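Small TOPRIM domain protein (Geobacillus stearothermophilus, PDB 2FCJ) is of unknown function but carries a Toprim domain, the fold by which topoisomerases, primases and related nucleases handle nucleic acids, which suggests a nucleic-acid-related role. Local coordinates at residues K6-E11 / E25-V30; I36-L41 / F70-P75. All blocks are in the same frame, centred on the assembly; numbering follows the deposited sequence.

Contact 1 of 2, residues K6-E11 / E25-V30; sequences KVIIVE and EPVVIV
E25 OE2 is gripped twice: K6 NZ reaches it in a salt bridge of 2.9 Å, and the backbone N of D107 also donates to it. The ammonium comes in on the syn side of the carboxylate, only 16° out of its plane. From CG onward the K6 chain runs fully extended, with CG anti to its own carbonyl carbon (chi1 -63°), and it meets the E25 side chain at about a right angle; F106 adds a cation-pi contact to the lysine. This pair ties the start of strand 6-10 to the loop leading into strand 28-31.

Beyond it the backbones run parallel, in the ladder V7-V28, I8-I29, I9-V30. Strand 6-10 accepts and donates by turns: K6 O takes V28 N, I8 N gives to V28 O, I8 O takes V30 N and V10 N gives to V30 O, all within 2.9 to 3.1 Å. V28 O also receives a CA-H...O contact from V7 CA, at 3.2 Å.

Side chains alternate between the faces. V7 lies beside V28, and I9 beside V30, pointing the same way, while V7 CG1 meets V30 CG2 at 4.1 Å. I8, on the face opposite V7 and I9, packs its CG1 against V27 CG1 at 4.0 Å, and V19 of helix 13-22 covers both I8 and I29. The two strands and that helix form a classic beta-alpha-beta unit at one edge of the parallel sheet (order 28-31, 6-10, 52-56, 78-80), as expected of a Toprim domain, whose conserved glutamate is probably E11 at the end of strand 6-10.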
loop_
_atom_site.group_PDB
_atom_site.type_symbol
_atom_site.label_atom_id
_atom_site.label_comp_id
_atom_site.label_asym_id
_atom_site.label_seq_id
_atom_site.Cartn_x
_atom_site.Cartn_y
_atom_site.Cartn_z
ATOM N N LYS A 6 11.255 -0.500 2.594
ATOM C CA LYS A 6 9.967 -0.137 2.022
ATOM C C LYS A 6 8.852 -0.866 2.710
ATOM O O LYS A 6 8.938 -2.057 2.970
ATOM C CB LYS A 6 9.959 -0.454 0.542
ATOM C CG LYS A 6 10.981 0.356 -0.221
ATOM C CD LYS A 6 10.907 0.049 -1.703
ATOM C CE LYS A 6 12.145 0.552 -2.420
ATOM N NZ LYS A 6 11.948 0.453 -3.888
ATOM N N VAL A 7 7.736 -0.152 2.857
ATOM C CA VAL A 7 6.540 -0.669 3.494
ATOM C C VAL A 7 5.317 -0.196 2.705
ATOM O O VAL A 7 5.215 0.998 2.387
ATOM C CB VAL A 7 6.411 -0.118 4.920
ATOM C CG1 VAL A 7 5.149 -0.665 5.589
ATOM C CG2 VAL A 7 7.653 -0.465 5.746
ATOM N N ILE A 8 4.430 -1.121 2.335
ATOM C CA ILE A 8 3.132 -0.772 1.748
ATOM C C ILE A 8 2.046 -1.179 2.723
ATOM O O ILE A 8 2.024 -2.315 3.197
ATOM C CB ILE A 8 2.913 -1.475 0.391
ATOM C CG1 ILE A 8 3.955 -0.999 -0.612
ATOM C CG2 ILE A 8 1.503 -1.193 -0.183
ATOM C CD1 ILE A 8 4.027 -1.865 -1.837
ATOM N N ILE A 9 1.136 -0.246 2.998
ATOM C CA ILE A 9 -0.013 -0.507 3.849
ATOM C C ILE A 9 -1.255 -0.556 2.988
ATOM O O ILE A 9 -1.449 0.285 2.113
ATOM C CB ILE A 9 -0.147 0.590 4.921
ATOM C CG1 ILE A 9 1.148 0.675 5.745
ATOM C CG2 ILE A 9 -1.358 0.332 5.817
ATOM C CD1 ILE A 9 1.235 1.875 6.665
ATOM N N VAL A 10 -2.044 -1.607 3.170
ATOM C CA VAL A 10 -3.324 -1.779 2.480
ATOM C C VAL A 10 -4.401 -2.119 3.490
ATOM O O VAL A 10 -4.111 -2.465 4.645
ATOM C CB VAL A 10 -3.252 -2.918 1.435
ATOM C CG1 VAL A 10 -2.235 -2.582 0.331
ATOM C CG2 VAL A 10 -2.899 -4.246 2.096
ATOM N N GLU A 11 -5.651 -2.055 3.040
ATOM C CA GLU A 11 -6.786 -2.248 3.933
ATOM C C GLU A 11 -7.207 -3.711 4.032
ATOM O O GLU A 11 -7.674 -4.162 5.087
ATOM C CB GLU A 11 -7.976 -1.385 3.493
ATOM C CG GLU A 11 -9.185 -1.455 4.444
ATOM C CD GLU A 11 -10.240 -0.392 4.146
ATOM O OE1 GLU A 11 -10.282 0.125 3.005
ATOM O OE2 GLU A 11 -11.062 -0.104 5.049
ATOM N N GLU A 25 10.967 -7.363 -4.987
ATOM C CA GLU A 25 11.894 -7.092 -3.894
ATOM C C GLU A 25 11.135 -7.302 -2.579
ATOM O O GLU A 25 9.903 -7.270 -2.559
ATOM C CB GLU A 25 12.407 -5.653 -3.996
ATOM C CG GLU A 25 11.308 -4.572 -3.943
ATOM C CD GLU A 25 11.867 -3.165 -3.918
ATOM O OE1 GLU A 25 12.766 -2.921 -3.073
ATOM O OE2 GLU A 25 11.406 -2.283 -4.688
ATOM N N PRO A 26 11.858 -7.567 -1.478
ATOM C CA PRO A 26 11.184 -7.706 -0.190
ATOM C C PRO A 26 10.600 -6.374 0.295
ATOM O O PRO A 26 11.260 -5.350 0.244
ATOM C CB PRO A 26 12.304 -8.177 0.747
ATOM C CG PRO A 26 13.548 -7.733 0.098
ATOM C CD PRO A 26 13.307 -7.804 -1.374
ATOM N N VAL A 27 9.323 -6.384 0.624
ATOM C CA VAL A 27 8.646 -5.180 1.079
ATOM C C VAL A 27 7.766 -5.649 2.203
ATOM O O VAL A 27 7.167 -6.713 2.105
ATOM C CB VAL A 27 7.763 -4.588 -0.050
ATOM C CG1 VAL A 27 6.852 -3.484 0.492
ATOM C CG2 VAL A 27 8.614 -4.086 -1.207
ATOM N N VAL A 28 7.741 -4.905 3.309
ATOM C CA VAL A 28 6.806 -5.235 4.356
ATOM C C VAL A 28 5.435 -4.755 3.914
ATOM O O VAL A 28 5.265 -3.575 3.602
ATOM C CB VAL A 28 7.165 -4.554 5.689
ATOM C CG1 VAL A 28 6.191 -4.968 6.787
ATOM C CG2 VAL A 28 8.610 -4.844 6.098
ATOM N N ILE A 29 4.460 -5.652 3.928
ATOM C CA ILE A 29 3.095 -5.294 3.597
ATOM C C ILE A 29 2.233 -5.437 4.822
ATOM O O ILE A 29 2.130 -6.531 5.396
ATOM C CB ILE A 29 2.511 -6.159 2.472
ATOM C CG1 ILE A 29 3.441 -6.145 1.269
ATOM C CG2 ILE A 29 1.138 -5.627 2.074
ATOM C CD1 ILE A 29 3.012 -7.104 0.176
ATOM N N VAL A 30 1.698 -4.313 5.282
ATOM C CA VAL A 30 0.860 -4.282 6.457
ATOM C C VAL A 30 -0.585 -4.180 6.007
ATOM O O VAL A 30 -0.942 -3.346 5.158
ATOM C CB VAL A 30 1.200 -3.060 7.333
ATOM C CG1 VAL A 30 0.239 -2.960 8.517
ATOM C CG2 VAL A 30 2.665 -3.119 7.784
HETATM O O HOH W 1 14.714 -1.539 -3.896
#

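Contact 2 of 2, residues I36-L41 / F70-P75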
loop_
_atom_site.group_PDB
_atom_site.type_symbol
_atom_site.label_atom_id
_atom_site.label_comp_id
_atom_site.label_asym_id
_atom_site.label_seq_id
_atom_site.Cartn_x
_atom_site.Cartn_y
_atom_site.Cartn_z
ATOM N N ILE A 36 -8.548 0.752 11.489
ATOM C CA ILE A 36 -7.452 0.651 12.443
ATOM C C ILE A 36 -7.585 1.825 13.404
ATOM O O ILE A 36 -7.930 2.932 12.995
ATOM C CB ILE A 36 -6.074 0.706 11.727
ATOM C CG1 ILE A 36 -4.922 0.725 12.739
ATOM C CG2 ILE A 36 -5.990 1.921 10.804
ATOM C CD1 ILE A 36 -3.556 0.363 12.142
ATOM N N SER A 37 -7.412 1.565 14.693
ATOM C CA SER A 37 -7.550 2.633 15.663
ATOM C C SER A 37 -6.441 3.653 15.506
ATOM O O SER A 37 -5.316 3.340 15.072
ATOM C CB SER A 37 -7.496 2.081 17.079
ATOM O OG SER A 37 -6.209 1.551 17.339
ATOM N N ASP A 38 -6.734 4.870 15.931
ATOM C CA ASP A 38 -5.712 5.896 15.976
ATOM C C ASP A 38 -4.482 5.394 16.732
ATOM O O ASP A 38 -3.351 5.662 16.335
ATOM C CB ASP A 38 -6.236 7.158 16.653
ATOM C CG ASP A 38 -7.197 7.954 15.782
ATOM O OD1 ASP A 38 -7.412 7.635 14.591
ATOM O OD2 ASP A 38 -7.674 8.989 16.297
ATOM N N ALA A 39 -4.686 4.760 17.881
ATOM C CA ALA A 39 -3.559 4.341 18.711
ATOM C C ALA A 39 -2.678 3.306 18.008
ATOM O O ALA A 39 -1.449 3.369 18.082
ATOM C CB ALA A 39 -4.055 3.796 20.047
ATOM N N ARG A 40 -3.292 2.350 17.322
ATOM C CA ARG A 40 -2.506 1.383 16.554
ATOM C C ARG A 40 -1.756 2.047 15.395
ATOM O O ARG A 40 -0.600 1.737 15.118
ATOM C CB ARG A 40 -3.389 0.234 16.046
ATOM C CG ARG A 40 -3.942 -0.685 17.133
ATOM C CD ARG A 40 -4.744 -1.831 16.524
ATOM N NE ARG A 40 -3.942 -2.610 15.584
ATOM C CZ ARG A 40 -3.434 -3.810 15.848
ATOM N NH1 ARG A 40 -2.699 -4.436 14.938
ATOM N NH2 ARG A 40 -3.663 -4.386 17.022
ATOM N N LEU A 41 -2.387 3.032 14.769
ATOM C CA LEU A 41 -1.727 3.790 13.713
ATOM C C LEU A 41 -0.550 4.602 14.235
ATOM O O LEU A 41 0.493 4.649 13.604
ATOM C CB LEU A 41 -2.743 4.695 13.024
ATOM C CG LEU A 41 -2.292 5.290 11.699
ATOM C CD1 LEU A 41 -1.671 4.209 10.815
ATOM C CD2 LEU A 41 -3.455 5.951 10.997
ATOM N N PHE A 70 -4.961 8.645 7.829
ATOM C CA PHE A 70 -3.518 8.688 7.649
ATOM C C PHE A 70 -2.984 10.111 7.533
ATOM O O PHE A 70 -1.893 10.402 8.007
ATOM C CB PHE A 70 -3.072 7.845 6.447
ATOM C CG PHE A 70 -2.801 6.395 6.787
ATOM C CD1 PHE A 70 -3.818 5.554 7.199
ATOM C CD2 PHE A 70 -1.517 5.879 6.738
ATOM C CE1 PHE A 70 -3.564 4.212 7.522
ATOM C CE2 PHE A 70 -1.266 4.544 7.054
ATOM C CZ PHE A 70 -2.292 3.723 7.447
ATOM N N ARG A 71 -3.706 10.983 6.839
ATOM C CA ARG A 71 -3.229 12.354 6.689
ATOM C C ARG A 71 -3.118 13.046 8.048
ATOM O O ARG A 71 -2.219 13.866 8.270
ATOM C CB ARG A 71 -4.128 13.132 5.730
ATOM C CG ARG A 71 -3.946 12.743 4.273
ATOM C CD ARG A 71 -4.476 13.829 3.361
ATOM N NE ARG A 71 -5.894 14.053 3.615
ATOM C CZ ARG A 71 -6.870 13.395 3.003
ATOM N NH1 ARG A 71 -6.576 12.503 2.069
ATOM N NH2 ARG A 71 -8.140 13.670 3.287
ATOM N N ARG A 72 -3.974 12.615 8.980
ATOM C CA ARG A 72 -4.021 13.166 10.337
ATOM C C ARG A 72 -3.007 12.483 11.269
ATOM O O ARG A 72 -2.306 13.153 12.027
ATOM C CB ARG A 72 -5.448 13.058 10.888
ATOM C CG ARG A 72 -5.625 13.484 12.347
ATOM C CD ARG A 72 -7.102 13.487 12.774
ATOM N NE ARG A 72 -7.760 12.203 12.531
ATOM C CZ ARG A 72 -7.733 11.167 13.371
ATOM N NH1 ARG A 72 -7.098 11.273 14.531
ATOM N NH2 ARG A 72 -8.352 10.030 13.061
ATOM N N MET A 73 -2.941 11.153 11.216
ATOM C CA MET A 73 -2.146 10.369 12.189
ATOM C C MET A 73 -0.736 9.980 11.700
ATOM O O MET A 73 0.143 9.662 12.506
ATOM C CB MET A 73 -2.908 9.094 12.589
ATOM C CG MET A 73 -4.237 9.324 13.298
ATOM S SD MET A 73 -4.036 10.065 14.929
ATOM C CE MET A 73 -2.893 8.919 15.720
ATOM N N PHE A 74 -0.571 9.879 10.386
ATOM C CA PHE A 74 0.640 9.268 9.831
ATOM C C PHE A 74 0.987 10.008 8.550
ATOM O O PHE A 74 0.984 9.430 7.474
ATOM C CB PHE A 74 0.353 7.796 9.551
ATOM C CG PHE A 74 1.592 6.927 9.357
ATOM C CD1 PHE A 74 2.874 7.470 9.256
ATOM C CD2 PHE A 74 1.450 5.550 9.242
ATOM C CE1 PHE A 74 3.996 6.629 9.056
ATOM C CE2 PHE A 74 2.549 4.734 9.034
ATOM C CZ PHE A 74 3.817 5.273 8.958
ATOM N N PRO A 75 1.277 11.305 8.660
ATOM C CA PRO A 75 1.512 12.140 7.481
ATOM C C PRO A 75 2.759 11.719 6.685
ATOM O O PRO A 75 2.883 12.060 5.513
ATOM C CB PRO A 75 1.679 13.541 8.092
ATOM C CG PRO A 75 2.116 13.285 9.507
ATOM C CD PRO A 75 1.332 12.085 9.913
#
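R72 holds D38 end-on through two nitrogens, NH1 to OD2 at 2.9 Å and NH2 to OD1 at 3.0 Å. The grip is twisted, with the two planes 53° apart: OD1 is met on its syn side, whereas NH1 approaches OD2 from well above the carboxylate plane. M73 CG lies over one face of the R72 guanidinium, 3.6 Å above its plane, and OD1 also accepts from Q69 NE2, one turn back on helix 61-73. With an alanine at D38, the R72 guanidinium is likely to lose its charge partner and be freer to turn, and Q69 NE2 to lose one of its acceptors.

Apolar contacts fill the inner part. In one of its two conformers L41 has CG opposite the backbone N (chi1 -166°), and there CD1 settles over one face of the F70 ring in a CH-pi contact, 3.9 Å from the centroid. In that conformer the same methyl meets the F74 ring at its edge, 3.7 Å from CD2, while L41 CD2 reaches M73 CB at 3.6 Å.

The N-terminal turn of helix 38-47, capped by S37, thus lies against the end of helix 61-73, where F70 packs on L55 and the following F74 on V53 of strand 52-56.

In the fold
Contacts 1 and 2 follow one another along the chain, strand 28-31 leading on to helix 38-47, and their centres lie about 16 Å apart. Contact 1 is near the middle of the molecule, its centre about 6 Å from that of the chain; contact 2 is farther out, at about 15 Å. They meet through I9, whose CD1 packs 3.7 Å from F70 CE2 and 3.9 Å from F74 CE2, so the sheet face bearing I9 backs the aromatic pair that receives L41. L66 of helix 61-73 is touched both by E11, at the end of 6-11, and by I36 of contact 2; if E11 is the Toprim glutamate, the region beside it may be functional.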